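Local coordinates for exonuclease mut-7 homolog (Aedes aegypti, PDB 7JW2), which probably trims the 3' ends of AGO1-bound microRNAs as a magnesium-dependent 3'-5' exoribonuclease, of which this chain is the exonuclease domain, at residues A[3-8]-A[188-193]; A[34-39]-A[91-96]. All coordinates share one frame; numbering follows the deposited sequence.

Starting at the N terminus, the irregular residues 3-8, just before strand 12-15, already meet residues 188-193, in the middle of the long helix 179-205; contact 1 therefore closes a loop of nearly the whole domain. Nested inside it, contact 2 closes a much shorter loop, in which strand 33-40 pairs with strand 90-93 in the heart of the mixed sheet. The two centres lie about 13 Å apart and are joined by the same helix: L192 and L193 pack down on A35 and L92, while F190 reaches out to the N-terminal residues. Sheet, helix and N-terminal segment thus form successive layers of the exonuclease fold.

Contact 1: residues A[3-8]-A[188-193]; sequences HTLRLD and DAFCLL
F190 reaches out from helix 179-205 and is gathered in by L5, R6 and L7 of the N-terminal segment. The helix packs on the central sheet of this RNase H-like exonuclease fold, and the N-terminal residues lie over its outer side before the chain enters strand 12-15. F190 has CG anti to its own backbone N (chi1 -171°), which swings the ring off the helix into the bend made by the three residues.

L5 comes over one face of that ring. Its CD1 methyl sits 3.3 Å above the ring plane, displaced toward the CB-bearing end, so that L5 CD1 is 3.4 Å from F190 CG. This is a close CH-pi contact, with the two side chains crossing at roughly a right angle. L7 comes obliquely at the CD2-CE2 side of the ring, its CD1 3.7 Å from F190 CE2.

R6 meets the rim instead. The chain, extended from CG to NE, carries the guanidinium past the ring, where the planes stand 82° apart; the edge of the phenyl group at CZ is thereby turned into one guanidinium face, with R6 CZ 4.1 Å from F190 CZ. The arginine also rests on W58.

No hydrogen bond joins the two segments; the contact is made by van der Waals packing, mostly of apolar groups, and polar ties form just outside it. H3 pairs through its backbone with K162, while its NE2 is hydrogen-bonded to E194 OE1, one residue beyond 188-193, which fixes the rotation of the imidazole. Held that way, the imidazole turns its edge to the helix, and H3 CD2 lies 4.3 Å from C191 CB.

Contact 2: residues A[34-39]-A[91-96]; sequences IAFASE and KLSFAP. Unlike the reference sequence in segment 34-39: A37 (reference Asp).
F36 holds its CG between the backbone N and the carbonyl carbon (chi1 72°), which swings the phenyl ring across to strand 90-93. S93 does the same with OG (chi1 64°), sending the hydroxyl off to L123 O and leaving CB over a face of the F36 ring. That CH-pi contact puts S93 CB 3.6 Å from F36 CZ. K91 CB lies at the edge of the same ring, in its plane and 3.9 Å from F36 CE2, while P96 CB touches CZ from an oblique direction. F84 adds an edge-to-face ring contact.

The backbones form a parallel pair in the middle of the RNase H-like sheet, the N-to-C directions of segments 34-39 and 91-93 diverging by 38°. L92 N donates to I34 O over 2.7 Å, and L92 O receives F36 N at 2.9 Å, so L92 is held through both its N-H and its C=O, on successive peptide groups. On the face that carries A35 and L92, the two CB atoms are 4.1 Å apart and the helix 179-205 packs against them.

Beyond S93 the strands part, and a water fills the next rung: it donates to F36 O at 2.8 Å and accepts from F94 N at 3.0 Å. Strand 33-40 continues to A37, aspartate in the reference sequence, and E39, the two positions of the D-x-E signature of DEDD exonucleases.

The K91 side chain folds back to carry NZ to backbone carbonyls, among them V89 O and S120 O. The buried amine is thus surrounded by acceptors, an environment that would probably keep it protonated inside an otherwise largely apolar core.

Contact 1: residues A[3-8]-A[188-193]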
ATOM      1  N   HIS A   3       5.843  20.163  26.072  1.00 25.04           N
ATOM      2  CA  HIS A   3       6.504  19.158  25.245  1.00 26.26           C
ATOM      3  C   HIS A   3       6.110  19.369  23.788  1.00 19.66           C
ATOM      4  O   HIS A   3       4.963  19.716  23.480  1.00 24.24           O
ATOM      5  CB  HIS A   3       6.128  17.744  25.685  1.00 22.38           C
ATOM      6  CG  HIS A   3       6.896  16.673  24.968  1.00 22.63           C
ATOM      7  ND1 HIS A   3       8.245  16.784  24.705  1.00 25.47           N
ATOM      8  CD2 HIS A   3       6.502  15.494  24.424  1.00 19.36           C
ATOM      9  CE1 HIS A   3       8.653  15.710  24.051  1.00 22.93           C
ATOM     10  NE2 HIS A   3       7.616  14.911  23.872  1.00 22.70           N
ATOM     11  N   THR A   4       7.068  19.195  22.887  1.00 22.31           N
ATOM     12  CA  THR A   4       6.823  19.381  21.465  1.00 22.40           C
ATOM     13  C   THR A   4       7.390  18.208  20.680  1.00 23.35           C
ATOM     14  O   THR A   4       8.277  17.491  21.149  1.00 25.51           O
ATOM     15  CB  THR A   4       7.443  20.683  20.947  1.00 28.44           C
ATOM     16  OG1 THR A   4       8.835  20.703  21.282  1.00 27.10           O
ATOM     17  CG2 THR A   4       6.755  21.892  21.559  1.00 28.35           C
ATOM     18  N   LEU A   5       6.865  18.029  19.466  1.00 22.67           N
ATOM     19  CA  LEU A   5       7.325  16.971  18.578  1.00 22.47           C
ATOM     20  C   LEU A   5       8.648  17.363  17.930  1.00 24.02           C
ATOM     21  O   LEU A   5       8.741  18.405  17.276  1.00 27.23           O
ATOM     22  CB  LEU A   5       6.272  16.700  17.503  1.00 23.09           C
ATOM     23  CG  LEU A   5       6.613  15.681  16.413  1.00 23.54           C
ATOM     24  CD1 LEU A   5       6.875  14.322  17.031  1.00 23.41           C
ATOM     25  CD2 LEU A   5       5.494  15.600  15.377  1.00 24.43           C
ATOM     26  N   ARG A   6       9.666  16.512  18.081  1.00 25.85           N
ATOM     27  CA  ARG A   6      10.971  16.857  17.530  1.00 26.30           C
ATOM     28  C   ARG A   6      11.078  16.609  16.032  1.00 30.01           C
ATOM     29  O   ARG A   6      12.010  17.124  15.404  1.00 34.90           O
ATOM     30  CB  ARG A   6      12.081  16.113  18.276  1.00 29.80           C
ATOM     31  CG  ARG A   6      12.070  14.611  18.182  1.00 31.53           C
ATOM     32  CD  ARG A   6      13.205  14.112  19.056  1.00 36.52           C
ATOM     33  NE  ARG A   6      13.285  12.665  19.182  1.00 36.43           N
ATOM     34  CZ  ARG A   6      13.738  11.862  18.227  1.00 38.97           C
ATOM     35  NH1 ARG A   6      14.120  12.365  17.058  1.00 39.94           N
ATOM     36  NH2 ARG A   6      13.802  10.551  18.432  1.00 38.49           N
ATOM     37  N   LEU A   7      10.142  15.876  15.438  1.00 27.00           N
ATOM     38  CA  LEU A   7      10.181  15.650  14.001  1.00 29.75           C
ATOM     39  C   LEU A   7       9.865  16.928  13.230  1.00 30.70           C
ATOM     40  O   LEU A   7       9.057  17.760  13.652  1.00 30.83           O
ATOM     41  CB  LEU A   7       9.188  14.560  13.604  1.00 27.97           C
ATOM     42  CG  LEU A   7       9.382  13.200  14.261  1.00 27.37           C
ATOM     43  CD1 LEU A   7       8.323  12.223  13.751  1.00 25.86           C
ATOM     44  CD2 LEU A   7      10.779  12.672  13.987  1.00 30.45           C
ATOM     45  N   ASP A   8      10.515  17.068  12.079  1.00 33.47           N
ATOM     46  CA  ASP A   8      10.187  18.145  11.158  1.00 33.56           C
ATOM     47  C   ASP A   8       8.764  17.971  10.635  1.00 36.87           C
ATOM     48  O   ASP A   8       8.242  16.854  10.550  1.00 30.63           O
ATOM     49  CB  ASP A   8      11.191  18.163  10.005  1.00 39.04           C
ATOM     50  CG  ASP A   8      10.792  19.111   8.895  1.00 41.71           C
ATOM     51  OD1 ASP A   8      11.048  18.784   7.719  1.00 47.54           O
ATOM     52  OD2 ASP A   8      10.227  20.184   9.196  1.00 47.24           O
ATOM     53  N   ASP A 188       0.570  12.877  20.490  1.00 16.35           N
ATOM     54  CA  ASP A 188       0.017  11.924  21.444  1.00 16.18           C
ATOM     55  C   ASP A 188       0.442  10.501  21.096  1.00 16.38           C
ATOM     56  O   ASP A 188       0.569   9.661  21.991  1.00 18.46           O
ATOM     57  CB  ASP A 188      -1.508  12.049  21.536  1.00 19.20           C
ATOM     58  CG  ASP A 188      -1.990  12.143  22.988  1.00 18.08           C
ATOM     59  OD1 ASP A 188      -1.509  13.036  23.728  1.00 20.94           O
ATOM     60  OD2 ASP A 188      -2.829  11.310  23.393  1.00 21.23           O
ATOM     61  N   ALA A 189       0.684  10.227  19.813  1.00 15.25           N
ATOM     62  CA  ALA A 189       1.272   8.945  19.438  1.00 14.65           C
ATOM     63  C   ALA A 189       2.791   8.950  19.626  1.00 15.08           C
ATOM     64  O   ALA A 189       3.348   8.016  20.219  1.00 15.27           O
ATOM     65  CB  ALA A 189       0.891   8.601  17.994  1.00 15.39           C
ATOM     66  N   PHE A 190       3.481   9.992  19.141  1.00 14.97           N
ATOM     67  CA  PHE A 190       4.947   9.976  19.153  1.00 16.70           C
ATOM     68  C   PHE A 190       5.516   9.912  20.573  1.00 16.13           C
ATOM     69  O   PHE A 190       6.550   9.262  20.803  1.00 15.67           O
ATOM     70  CB  PHE A 190       5.511  11.198  18.426  1.00 17.05           C
ATOM     71  CG  PHE A 190       7.009  11.146  18.216  1.00 18.28           C
ATOM     72  CD1 PHE A 190       7.871  11.748  19.121  1.00 20.61           C
ATOM     73  CD2 PHE A 190       7.543  10.503  17.112  1.00 20.33           C
ATOM     74  CE1 PHE A 190       9.246  11.702  18.931  1.00 22.46           C
ATOM     75  CE2 PHE A 190       8.916  10.451  16.905  1.00 21.83           C
ATOM     76  CZ  PHE A 190       9.771  11.058  17.824  1.00 20.22           C
ATOM     77  N   CYS A 191       4.873  10.569  21.537  1.00 15.49           N
ATOM     78  CA  CYS A 191       5.454  10.608  22.881  1.00 15.91           C
ATOM     79  C   CYS A 191       5.504   9.223  23.516  1.00 15.30           C
ATOM     80  O   CYS A 191       6.283   9.003  24.458  1.00 15.83           O
ATOM     81  CB  CYS A 191       4.688  11.602  23.768  1.00 18.16           C
ATOM     82  SG  CYS A 191       3.070  11.040  24.388  1.00 17.78           S
ATOM     83  N   LEU A 192       4.692   8.280  23.027  1.00 14.79           N
ATOM     84  CA  LEU A 192       4.752   6.921  23.551  1.00 16.60           C
ATOM     85  C   LEU A 192       6.097   6.282  23.238  1.00 15.42           C
ATOM     86  O   LEU A 192       6.643   5.540  24.071  1.00 14.46           O
ATOM     87  CB  LEU A 192       3.608   6.085  22.969  1.00 15.55           C
ATOM     88  CG  LEU A 192       2.209   6.683  23.147  1.00 14.60           C
ATOM     89  CD1 LEU A 192       1.194   5.766  22.472  1.00 16.20           C
ATOM     90  CD2 LEU A 192       1.884   6.899  24.621  1.00 18.61           C
ATOM     91  N   LEU A 193       6.663   6.587  22.063  1.00 15.01           N
ATOM     92  CA  LEU A 193       8.000   6.082  21.737  1.00 16.02           C
ATOM     93  C   LEU A 193       9.034   6.657  22.687  1.00 17.11           C
ATOM     94  O   LEU A 193       9.908   5.930  23.184  1.00 17.53           O
ATOM     95  CB  LEU A 193       8.380   6.426  20.299  1.00 16.33           C
ATOM     96  CG  LEU A 193       7.509   5.835  19.182  1.00 15.93           C
ATOM     97  CD1 LEU A 193       7.683   6.648  17.925  1.00 18.91           C
ATOM     98  CD2 LEU A 193       7.898   4.377  18.913  1.00 18.35           C
TER

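Contact 2: residues A[34-39]-A[91-96]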
ATOM      1  N   ILE A  34       6.069   0.630  16.477  1.00 15.28           N
ATOM      2  CA  ILE A  34       5.106   1.662  16.097  1.00 16.49           C
ATOM      3  C   ILE A  34       4.336   2.041  17.352  1.00 17.04           C
ATOM      4  O   ILE A  34       4.055   1.196  18.203  1.00 21.77           O
ATOM      5  CB  ILE A  34       4.108   1.176  15.015  1.00 15.76           C
ATOM      6  CG1 ILE A  34       4.856   0.613  13.821  1.00 19.14           C
ATOM      7  CG2 ILE A  34       3.150   2.303  14.557  1.00 20.71           C
ATOM      8  CD1 ILE A  34       5.458   1.638  13.001  1.00 25.43           C
ATOM      9  N   ALA A  35       3.970   3.308  17.463  1.00 14.49           N
ATOM     10  CA  ALA A  35       3.075   3.738  18.524  1.00 13.52           C
ATOM     11  C   ALA A  35       1.746   4.146  17.909  1.00 13.06           C
ATOM     12  O   ALA A  35       1.704   4.617  16.774  1.00 15.26           O
ATOM     13  CB  ALA A  35       3.683   4.897  19.318  1.00 15.09           C
ATOM     14  N   PHE A  36       0.656   3.945  18.643  1.00 12.28           N
ATOM     15  CA  PHE A  36      -0.639   4.347  18.098  1.00 12.40           C
ATOM     16  C   PHE A  36      -1.499   5.025  19.150  1.00 14.25           C
ATOM     17  O   PHE A  36      -1.372   4.793  20.361  1.00 14.18           O
ATOM     18  CB  PHE A  36      -1.402   3.173  17.441  1.00 14.88           C
ATOM     19  CG  PHE A  36      -1.959   2.152  18.395  1.00 14.31           C
ATOM     20  CD1 PHE A  36      -3.229   2.276  18.935  1.00 18.34           C
ATOM     21  CD2 PHE A  36      -1.230   1.014  18.680  1.00 17.39           C
ATOM     22  CE1 PHE A  36      -3.736   1.301  19.797  1.00 18.71           C
ATOM     23  CE2 PHE A  36      -1.725   0.029  19.522  1.00 20.09           C
ATOM     24  CZ  PHE A  36      -2.979   0.169  20.083  1.00 19.47           C
ATOM     25  N   ALA A  37      -2.389   5.875  18.641  1.00 13.54           N
ATOM     26  CA  ALA A  37      -3.390   6.609  19.403  1.00 12.08           C
ATOM     27  C   ALA A  37      -4.522   6.953  18.446  1.00 12.92           C
ATOM     28  O   ALA A  37      -4.431   6.708  17.237  1.00 13.92           O
ATOM     29  CB  ALA A  37      -2.794   7.868  20.041  1.00 15.62           C
ATOM     30  N   SER A  38      -5.604   7.517  18.993  1.00 14.38           N
ATOM     31  CA  SER A  38      -6.750   7.854  18.160  1.00 13.67           C
ATOM     32  C   SER A  38      -7.511   9.011  18.779  1.00 14.37           C
ATOM     33  O   SER A  38      -7.405   9.280  19.981  1.00 16.34           O
ATOM     34  CB  SER A  38      -7.668   6.645  17.952  1.00 15.65           C
ATOM     35  OG  SER A  38      -8.245   6.203  19.161  1.00 19.30           O
ATOM     36  N   GLU A  39      -8.273   9.698  17.925  1.00 13.79           N
ATOM     37  CA  GLU A  39      -9.154  10.772  18.353  1.00 14.77           C
ATOM     38  C   GLU A  39     -10.563  10.485  17.859  1.00 15.19           C
ATOM     39  O   GLU A  39     -10.761  10.034  16.725  1.00 16.03           O
ATOM     40  CB  GLU A  39      -8.695  12.156  17.838  1.00 15.35           C
ATOM     41  CG  GLU A  39      -7.227  12.514  18.090  1.00 15.62           C
ATOM     42  CD  GLU A  39      -6.818  12.403  19.542  1.00 16.71           C
ATOM     43  OE1 GLU A  39      -5.628  12.095  19.798  1.00 17.40           O
ATOM     44  OE2 GLU A  39      -7.671  12.622  20.439  1.00 20.16           O
ATOM     45  N   LYS A  91       3.865  -2.736  19.069  1.00 13.85           N
ATOM     46  CA  LYS A  91       2.995  -1.561  19.084  1.00 13.03           C
ATOM     47  C   LYS A  91       2.961  -0.998  20.496  1.00 17.07           C
ATOM     48  O   LYS A  91       2.754  -1.744  21.459  1.00 20.09           O
ATOM     49  CB  LYS A  91       1.564  -1.887  18.631  1.00 15.92           C
ATOM     50  CG  LYS A  91       1.320  -1.887  17.114  1.00 13.90           C
ATOM     51  CD  LYS A  91       1.899  -3.161  16.454  1.00 15.28           C
ATOM     52  CE  LYS A  91       1.323  -4.433  17.067  1.00 15.72           C
ATOM     53  NZ  LYS A  91       1.755  -5.691  16.327  1.00 15.89           N
ATOM     54  N   LEU A  92       3.189   0.304  20.623  1.00 13.69           N
ATOM     55  CA  LEU A  92       3.086   0.987  21.909  1.00 14.38           C
ATOM     56  C   LEU A  92       1.757   1.718  21.985  1.00 16.20           C
ATOM     57  O   LEU A  92       1.300   2.283  20.989  1.00 15.78           O
ATOM     58  CB  LEU A  92       4.219   1.989  22.092  1.00 17.12           C
ATOM     59  CG  LEU A  92       5.636   1.451  22.011  1.00 15.43           C
ATOM     60  CD1 LEU A  92       6.620   2.593  22.053  1.00 18.20           C
ATOM     61  CD2 LEU A  92       5.886   0.477  23.140  1.00 18.48           C
ATOM     62  N   SER A  93       1.162   1.721  23.174  1.00 14.56           N
ATOM     63  CA  SER A  93      -0.157   2.301  23.387  1.00 13.35           C
ATOM     64  C   SER A  93      -0.272   2.685  24.854  1.00 14.56           C
ATOM     65  O   SER A  93       0.582   2.342  25.671  1.00 17.83           O
ATOM     66  CB  SER A  93      -1.237   1.289  22.998  1.00 19.84           C
ATOM     67  OG  SER A  93      -1.143   0.162  23.865  1.00 20.53           O
ATOM     68  N   PHE A  94      -1.327   3.427  25.178  1.00 16.05           N
ATOM     69  CA  PHE A  94      -1.676   3.695  26.571  1.00 17.28           C
ATOM     70  C   PHE A  94      -3.128   3.283  26.767  1.00 19.48           C
ATOM     71  O   PHE A  94      -4.016   3.805  26.089  1.00 20.47           O
ATOM     72  CB  PHE A  94      -1.456   5.173  26.933  1.00 17.58           C
ATOM     73  CG  PHE A  94      -1.475   5.447  28.422  1.00 19.72           C
ATOM     74  CD1 PHE A  94      -2.682   5.606  29.103  1.00 22.31           C
ATOM     75  CD2 PHE A  94      -0.288   5.545  29.140  1.00 20.22           C
ATOM     76  CE1 PHE A  94      -2.690   5.859  30.478  1.00 22.98           C
ATOM     77  CE2 PHE A  94      -0.300   5.793  30.516  1.00 21.65           C
ATOM     78  CZ  PHE A  94      -1.500   5.946  31.172  1.00 22.97           C
ATOM     79  N   ALA A  95      -3.362   2.325  27.660  1.00 21.58           N
ATOM     80  CA  ALA A  95      -4.683   1.748  27.881  1.00 21.85           C
ATOM     81  C   ALA A  95      -5.397   1.370  26.572  1.00 24.21           C
ATOM     82  O   ALA A  95      -6.493   1.834  26.305  1.00 27.31           O
ATOM     83  CB  ALA A  95      -5.545   2.701  28.701  1.00 25.40           C
ATOM     84  N   PRO A  96      -4.783   0.483  25.768  1.00 24.32           N
ATOM     85  CA  PRO A  96      -5.302   0.213  24.413  1.00 25.48           C
ATOM     86  C   PRO A  96      -6.685  -0.419  24.374  1.00 28.61           C
ATOM     87  O   PRO A  96      -7.381  -0.265  23.359  1.00 27.52           O
ATOM     88  CB  PRO A  96      -4.252  -0.744  23.833  1.00 23.33           C
ATOM     89  CG  PRO A  96      -3.659  -1.428  25.029  1.00 23.74           C
ATOM     90  CD  PRO A  96      -3.611  -0.342  26.079  1.00 22.28           C
TER
HETATM   91  O   HOH W   1      -2.711   4.423  22.756  1.00 19.03           O